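Local coordinates for DNA replication and repair protein RecF (Caldanaerobacter subterraneus subsp. tengcongensis, PDB 5Z69) that binds ATP and probably single-stranded DNA as a recombination mediator of the RecFOR pathway, an ABC-type ATPase acting in DNA repair and probably in replication and the SOS response, at residues 48-60 / 113-126. Residues are numbered along the deposited sequence; the frame is centred on the assembly and turned at random. Where two conformers were deposited one is given.
With AGS (phosphothiophosphoric acid-adenylate ester), chain C.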
loop_
_atom_site.group_PDB
_atom_site.type_symbol
_atom_site.label_atom_id
_atom_site.label_comp_id
_atom_site.label_asym_id
_atom_site.label_seq_id
_atom_site.Cartn_x
_atom_site.Cartn_y
_atom_site.Cartn_z
ATOM N N GLU A 48 -17.473 -26.545 -12.810
ATOM C CA GLU A 48 -16.942 -25.592 -13.766
ATOM C C GLU A 48 -17.958 -25.346 -14.890
ATOM O O GLU A 48 -18.120 -24.222 -15.352
ATOM C CB GLU A 48 -15.613 -26.095 -14.341
ATOM C CG GLU A 48 -14.926 -25.159 -15.344
ATOM C CD GLU A 48 -13.571 -25.722 -15.824
ATOM O OE1 GLU A 48 -12.541 -25.014 -15.731
ATOM O OE2 GLU A 48 -13.540 -26.876 -16.282
ATOM N N ALA A 49 -18.639 -26.396 -15.327
ATOM C CA ALA A 49 -19.670 -26.245 -16.354
ATOM C C ALA A 49 -20.846 -25.417 -15.826
ATOM O O ALA A 49 -21.388 -24.565 -16.528
ATOM C CB ALA A 49 -20.143 -27.616 -16.842
ATOM N N ILE A 50 -21.244 -25.659 -14.587
ATOM C CA ILE A 50 -22.335 -24.884 -14.002
ATOM C C ILE A 50 -21.943 -23.420 -13.810
ATOM O O ILE A 50 -22.701 -22.527 -14.171
ATOM C CB ILE A 50 -22.784 -25.481 -12.671
ATOM C CG1 ILE A 50 -23.325 -26.881 -12.927
ATOM C CG2 ILE A 50 -23.857 -24.594 -12.036
ATOM C CD1 ILE A 50 -23.373 -27.763 -11.706
ATOM N N ARG A 51 -20.747 -23.170 -13.273
ATOM C CA ARG A 51 -20.267 -21.804 -13.049
ATOM C C ARG A 51 -20.050 -21.027 -14.353
ATOM O O ARG A 51 -20.164 -19.792 -14.389
ATOM C CB ARG A 51 -18.973 -21.852 -12.235
ATOM C CG ARG A 51 -18.336 -20.501 -11.948
ATOM C CD ARG A 51 -19.176 -19.620 -11.044
ATOM N NE ARG A 51 -18.404 -18.449 -10.621
ATOM C CZ ARG A 51 -18.905 -17.353 -10.057
ATOM N NH1 ARG A 51 -20.207 -17.247 -9.810
ATOM N NH2 ARG A 51 -18.087 -16.353 -9.735
ATOM N N LEU A 52 -19.750 -21.752 -15.428
ATOM C CA LEU A 52 -19.632 -21.159 -16.762
ATOM C C LEU A 52 -20.892 -20.390 -17.190
ATOM O O LEU A 52 -20.813 -19.342 -17.852
ATOM C CB LEU A 52 -19.325 -22.263 -17.786
ATOM C CG LEU A 52 -19.309 -21.879 -19.272
ATOM C CD1 LEU A 52 -17.958 -21.214 -19.587
ATOM C CD2 LEU A 52 -19.548 -23.110 -20.169
ATOM N N LEU A 53 -22.058 -20.942 -16.844
ATOM C CA LEU A 53 -23.360 -20.336 -17.163
ATOM C C LEU A 53 -23.550 -18.998 -16.437
ATOM O O LEU A 53 -24.335 -18.163 -16.885
ATOM C CB LEU A 53 -24.531 -21.299 -16.819
ATOM C CG LEU A 53 -24.881 -22.499 -17.722
ATOM C CD1 LEU A 53 -23.657 -23.199 -17.945
ATOM C CD2 LEU A 53 -25.780 -23.490 -17.042
ATOM N N SER A 54 -22.818 -18.782 -15.340
ATOM C CA SER A 54 -22.876 -17.510 -14.604
ATOM C C SER A 54 -21.865 -16.489 -15.116
ATOM O O SER A 54 -22.170 -15.308 -15.270
ATOM C CB SER A 54 -22.609 -17.722 -13.108
ATOM O OG SER A 54 -23.646 -18.423 -12.466
ATOM N N MET A 55 -20.647 -16.948 -15.362
ATOM C CA MET A 55 -19.544 -16.029 -15.629
ATOM C C MET A 55 -19.015 -16.030 -17.070
ATOM O O MET A 55 -18.302 -15.106 -17.477
ATOM C CB MET A 55 -18.395 -16.349 -14.682
ATOM C CG MET A 55 -18.778 -16.275 -13.197
ATOM S SD MET A 55 -19.434 -14.653 -12.750
ATOM C CE MET A 55 -17.918 -13.697 -12.831
ATOM N N GLY A 56 -19.340 -17.059 -17.837
ATOM C CA GLY A 56 -18.803 -17.147 -19.181
ATOM C C GLY A 56 -17.310 -17.467 -19.217
ATOM O O GLY A 56 -16.634 -17.205 -20.207
ATOM N N ARG A 57 -16.796 -18.039 -18.135
ATOM C CA ARG A 57 -15.394 -18.459 -18.101
ATOM C C ARG A 57 -15.198 -19.547 -17.055
ATOM O O ARG A 57 -16.124 -19.847 -16.279
ATOM C CB ARG A 57 -14.473 -17.277 -17.782
ATOM C CG ARG A 57 -14.670 -16.795 -16.366
ATOM C CD ARG A 57 -13.844 -15.561 -16.098
ATOM N NE ARG A 57 -14.135 -15.034 -14.772
ATOM C CZ ARG A 57 -13.525 -13.989 -14.233
ATOM N NH1 ARG A 57 -12.578 -13.352 -14.906
ATOM N NH2 ARG A 57 -13.863 -13.587 -13.015
ATOM N N SER A 58 -14.007 -20.149 -17.065
ATOM C CA SER A 58 -13.592 -21.140 -16.075
ATOM C C SER A 58 -13.288 -20.475 -14.734
ATOM O O SER A 58 -12.498 -19.539 -14.687
ATOM C CB SER A 58 -12.339 -21.879 -16.562
ATOM O OG SER A 58 -11.795 -22.706 -15.546
ATOM N N PHE A 59 -13.875 -20.963 -13.641
ATOM C CA PHE A 59 -13.519 -20.432 -12.319
ATOM C C PHE A 59 -12.092 -20.817 -11.936
ATOM O O PHE A 59 -11.535 -20.269 -11.003
ATOM C CB PHE A 59 -14.498 -20.899 -11.230
ATOM C CG PHE A 59 -14.334 -22.338 -10.816
ATOM C CD1 PHE A 59 -13.511 -22.683 -9.754
ATOM C CD2 PHE A 59 -15.036 -23.347 -11.463
ATOM C CE1 PHE A 59 -13.365 -24.008 -9.369
ATOM C CE2 PHE A 59 -14.905 -24.684 -11.074
ATOM C CZ PHE A 59 -14.064 -25.012 -10.030
ATOM N N ARG A 60 -11.511 -21.770 -12.647
ATOM C CA ARG A 60 -10.150 -22.190 -12.356
ATOM C C ARG A 60 -9.129 -21.326 -13.089
ATOM O O ARG A 60 -7.925 -21.481 -12.895
ATOM C CB ARG A 60 -9.945 -23.642 -12.747
ATOM C CG ARG A 60 -10.772 -24.638 -11.993
ATOM C CD ARG A 60 -11.199 -25.711 -12.961
ATOM N NE ARG A 60 -10.968 -27.037 -12.429
ATOM C CZ ARG A 60 -11.389 -28.151 -13.008
ATOM N NH1 ARG A 60 -12.067 -28.099 -14.149
ATOM N NH2 ARG A 60 -11.123 -29.318 -12.439
ATOM N N THR A 113 -19.453 -11.584 -24.413
ATOM C CA THR A 113 -19.442 -12.601 -23.380
ATOM C C THR A 113 -19.930 -12.005 -22.057
ATOM O O THR A 113 -20.684 -12.657 -21.332
ATOM C CB THR A 113 -18.036 -13.229 -23.233
ATOM O OG1 THR A 113 -17.702 -13.889 -24.463
ATOM C CG2 THR A 113 -18.010 -14.256 -22.098
ATOM N N GLY A 114 -19.550 -10.753 -21.783
ATOM C CA GLY A 114 -19.888 -10.097 -20.528
ATOM C C GLY A 114 -21.380 -9.915 -20.330
ATOM O O GLY A 114 -21.843 -9.689 -19.232
ATOM N N GLU A 115 -22.149 -10.021 -21.406
ATOM C CA GLU A 115 -23.585 -9.851 -21.300
ATOM C C GLU A 115 -24.243 -11.065 -20.666
ATOM O O GLU A 115 -25.438 -11.044 -20.377
ATOM C CB GLU A 115 -24.193 -9.564 -22.675
ATOM C CG GLU A 115 -23.860 -8.166 -23.179
ATOM C CD GLU A 115 -24.294 -7.948 -24.612
ATOM O OE1 GLU A 115 -25.399 -8.407 -24.977
ATOM O OE2 GLU A 115 -23.519 -7.341 -25.385
ATOM N N ILE A 116 -23.469 -12.125 -20.451
ATOM C CA ILE A 116 -23.992 -13.283 -19.740
ATOM C C ILE A 116 -24.213 -13.033 -18.218
ATOM O O ILE A 116 -25.046 -13.704 -17.597
ATOM C CB ILE A 116 -23.080 -14.498 -19.929
ATOM C CG1 ILE A 116 -23.875 -15.788 -19.712
ATOM C CG2 ILE A 116 -21.897 -14.434 -18.948
ATOM C CD1 ILE A 116 -23.076 -17.047 -20.000
ATOM N N LEU A 117 -23.492 -12.087 -17.606
ATOM C CA LEU A 117 -23.702 -11.778 -16.169
ATOM C C LEU A 117 -25.082 -11.112 -15.899
ATOM O O LEU A 117 -25.555 -10.386 -16.766
ATOM C CB LEU A 117 -22.598 -10.832 -15.681
ATOM C CG LEU A 117 -21.130 -10.962 -16.157
ATOM C CD1 LEU A 117 -20.350 -9.728 -15.785
ATOM C CD2 LEU A 117 -20.429 -12.159 -15.578
ATOM N N GLY A 118 -25.769 -11.283 -14.771
ATOM C CA GLY A 118 -25.971 -12.472 -13.991
ATOM C C GLY A 118 -27.419 -12.877 -14.335
ATOM O O GLY A 118 -28.409 -12.636 -13.616
ATOM N N HIS A 119 -27.555 -13.475 -15.507
ATOM C CA HIS A 119 -28.785 -14.159 -15.881
ATOM C C HIS A 119 -28.980 -15.325 -14.928
ATOM O O HIS A 119 -30.099 -15.699 -14.597
ATOM C CB HIS A 119 -28.713 -14.634 -17.345
ATOM C CG HIS A 119 -28.895 -13.529 -18.339
ATOM N ND1 HIS A 119 -30.141 -13.038 -18.686
ATOM C CD2 HIS A 119 -27.992 -12.812 -19.054
ATOM C CE1 HIS A 119 -29.994 -12.057 -19.562
ATOM N NE2 HIS A 119 -28.700 -11.901 -19.802
ATOM N N PHE A 120 -27.864 -15.911 -14.520
ATOM C CA PHE A 120 -27.832 -17.039 -13.579
ATOM C C PHE A 120 -26.802 -16.743 -12.501
ATOM O O PHE A 120 -25.600 -16.709 -12.787
ATOM C CB PHE A 120 -27.484 -18.337 -14.312
ATOM C CG PHE A 120 -27.276 -19.537 -13.409
ATOM C CD1 PHE A 120 -28.254 -19.929 -12.504
ATOM C CD2 PHE A 120 -26.130 -20.315 -13.525
ATOM C CE1 PHE A 120 -28.080 -21.050 -11.696
ATOM C CE2 PHE A 120 -25.950 -21.452 -12.724
ATOM C CZ PHE A 120 -26.922 -21.804 -11.791
ATOM N N LEU A 121 -27.249 -16.521 -11.266
ATOM C CA LEU A 121 -26.301 -16.163 -10.184
ATOM C C LEU A 121 -25.865 -17.359 -9.359
ATOM O O LEU A 121 -26.693 -18.122 -8.854
ATOM C CB LEU A 121 -26.912 -15.126 -9.235
ATOM C CG LEU A 121 -27.359 -13.830 -9.908
ATOM C CD1 LEU A 121 -28.176 -12.964 -8.973
ATOM C CD2 LEU A 121 -26.094 -13.109 -10.350
ATOM N N THR A 122 -24.553 -17.499 -9.220
ATOM C CA THR A 122 -23.952 -18.510 -8.373
ATOM C C THR A 122 -22.909 -17.851 -7.470
ATOM O O THR A 122 -22.414 -16.774 -7.773
ATOM C CB THR A 122 -23.231 -19.617 -9.193
ATOM O OG1 THR A 122 -22.394 -18.983 -10.161
ATOM C CG2 THR A 122 -24.227 -20.557 -9.909
ATOM N N VAL A 123 -22.596 -18.496 -6.356
ATOM C CA VAL A 123 -21.380 -18.192 -5.602
ATOM C C VAL A 123 -20.654 -19.509 -5.428
ATOM O O VAL A 123 -21.267 -20.499 -5.030
ATOM C CB VAL A 123 -21.678 -17.568 -4.228
ATOM C CG1 VAL A 123 -20.365 -17.290 -3.456
ATOM C CG2 VAL A 123 -22.492 -16.303 -4.409
ATOM N N ILE A 124 -19.368 -19.535 -5.748
ATOM C CA ILE A 124 -18.627 -20.781 -5.678
ATOM C C ILE A 124 -17.587 -20.679 -4.575
ATOM O O ILE A 124 -16.839 -19.713 -4.513
ATOM C CB ILE A 124 -17.953 -21.134 -7.033
ATOM C CG1 ILE A 124 -17.074 -22.373 -6.890
ATOM C CG2 ILE A 124 -17.165 -19.942 -7.603
ATOM C CD1 ILE A 124 -16.944 -23.161 -8.186
ATOM N N PHE A 125 -17.587 -21.677 -3.698
ATOM C CA PHE A 125 -16.661 -21.760 -2.577
ATOM C C PHE A 125 -15.701 -22.867 -2.927
ATOM O O PHE A 125 -16.130 -23.963 -3.244
ATOM C CB PHE A 125 -17.375 -22.088 -1.256
ATOM C CG PHE A 125 -18.422 -21.086 -0.839
ATOM C CD1 PHE A 125 -19.675 -21.057 -1.455
ATOM C CD2 PHE A 125 -18.170 -20.198 0.204
ATOM C CE1 PHE A 125 -20.646 -20.135 -1.042
ATOM C CE2 PHE A 125 -19.132 -19.278 0.614
ATOM C CZ PHE A 125 -20.366 -19.245 -0.010
ATOM N N SER A 126 -14.407 -22.578 -2.854
ATOM C CA SER A 126 -13.358 -23.489 -3.304
ATOM C C SER A 126 -12.138 -23.330 -2.388
ATOM O O SER A 126 -11.944 -22.261 -1.823
ATOM C CB SER A 126 -12.995 -23.192 -4.761
ATOM O OG SER A 126 -11.965 -24.038 -5.218
HETATM P PG AGS C . -12.155 -32.090 -7.644
HETATM S S1G AGS C . -13.704 -31.955 -6.460
HETATM O O2G AGS C . -11.080 -33.016 -6.982
HETATM O O3G AGS C . -11.556 -30.654 -7.761
HETATM P PB AGS C . -12.170 -34.081 -9.652
HETATM O O1B AGS C . -13.348 -34.972 -9.866
HETATM O O2B AGS C . -11.162 -34.702 -8.670
HETATM O O3B AGS C . -12.589 -32.637 -9.067
HETATM P PA AGS C . -11.864 -33.050 -12.252
HETATM O O1A AGS C . -13.383 -32.857 -12.165
HETATM O O2A AGS C . -10.994 -31.831 -12.264
HETATM O O3A AGS C . -11.386 -33.963 -11.032
HETATM O "O5'" AGS C . -11.516 -33.941 -13.474
HETATM C "C5'" AGS C . -10.453 -33.575 -14.308
HETATM C "C4'" AGS C . -10.131 -34.824 -15.068
HETATM O "O4'" AGS C . -10.536 -34.654 -16.445
HETATM C "C3'" AGS C . -8.645 -35.163 -15.095
HETATM O "O3'" AGS C . -8.455 -36.574 -15.091
HETATM C "C2'" AGS C . -8.168 -34.463 -16.371
HETATM O "O2'" AGS C . -7.045 -35.110 -16.960
HETATM C "C1'" AGS C . -9.397 -34.590 -17.281
HETATM N N9 AGS C . -9.558 -33.483 -18.208
HETATM C C8 AGS C . -9.299 -32.152 -17.981
HETATM N N7 AGS C . -9.512 -31.384 -19.019
HETATM C C5 AGS C . -9.944 -32.260 -19.999
HETATM C C6 AGS C . -10.332 -32.078 -21.341
HETATM N N6 AGS C . -10.362 -30.885 -21.943
HETATM N N1 AGS C . -10.686 -33.171 -22.053
HETATM C C2 AGS C . -10.662 -34.364 -21.450
HETATM N N3 AGS C . -10.316 -34.662 -20.195
HETATM C C4 AGS C . -9.969 -33.559 -19.521
HETATM O O HOH W 1 -25.419 -15.670 -16.095
#
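Arg51, Thr122, Ser54 and Phe120 form a hydrogen-bond chain, a compact example of how a helix end is fastened to the strand beside it and the loop that leads into it. Arg51 NH1 donates to Thr122 OG1 (2.8 Å, 159°), which lies in the guanidinium plane. Thr122 OG1 donates to Ser54 OG at 2.7 Å, and Ser54 OG to Phe120 O at 2.6 Å, from above the carbonyl plane. Each hydroxyl thus both donates and accepts, and the chain's direction is fixed. A water accepts from Phe120 N and lies within hydrogen-bonding distance of Leu53 O.

Packing contacts fill in around the chain. A chi1 of 174° carries the Phe120 ring back along the helix, its edge at Ile50 O, while Ile50 CG2 and Leu53 CB touch its CE2 and CD2. Ile116 lays CD1 against Leu53 O (3.5 Å) and CG2 against Met55 C and Gly56 N, where the chain leaves the helix with positive phi. Leu117 CD2 meets Met55 SD. Ile124 works with both branches: CG2 and, on the opposite face, Met55 CG sandwich the Arg51 guanidinium, with Thr122 OG1 at its edge; CD1 makes a CH-pi contact almost exactly over the centre of the Phe59 ring, 3.6 Å from its centroid.

Next to Phe59, Arg60 NH2 lies by O2A of the alpha-phosphate in a weak bond of doubtful geometry, while NH1 forms a salt bridge with Glu48. Strand 122-125 edges the mixed sheet beside 318-321: the helix that follows the P-loop packs against the edge strand of the core sheet in an ABC-type ATPase.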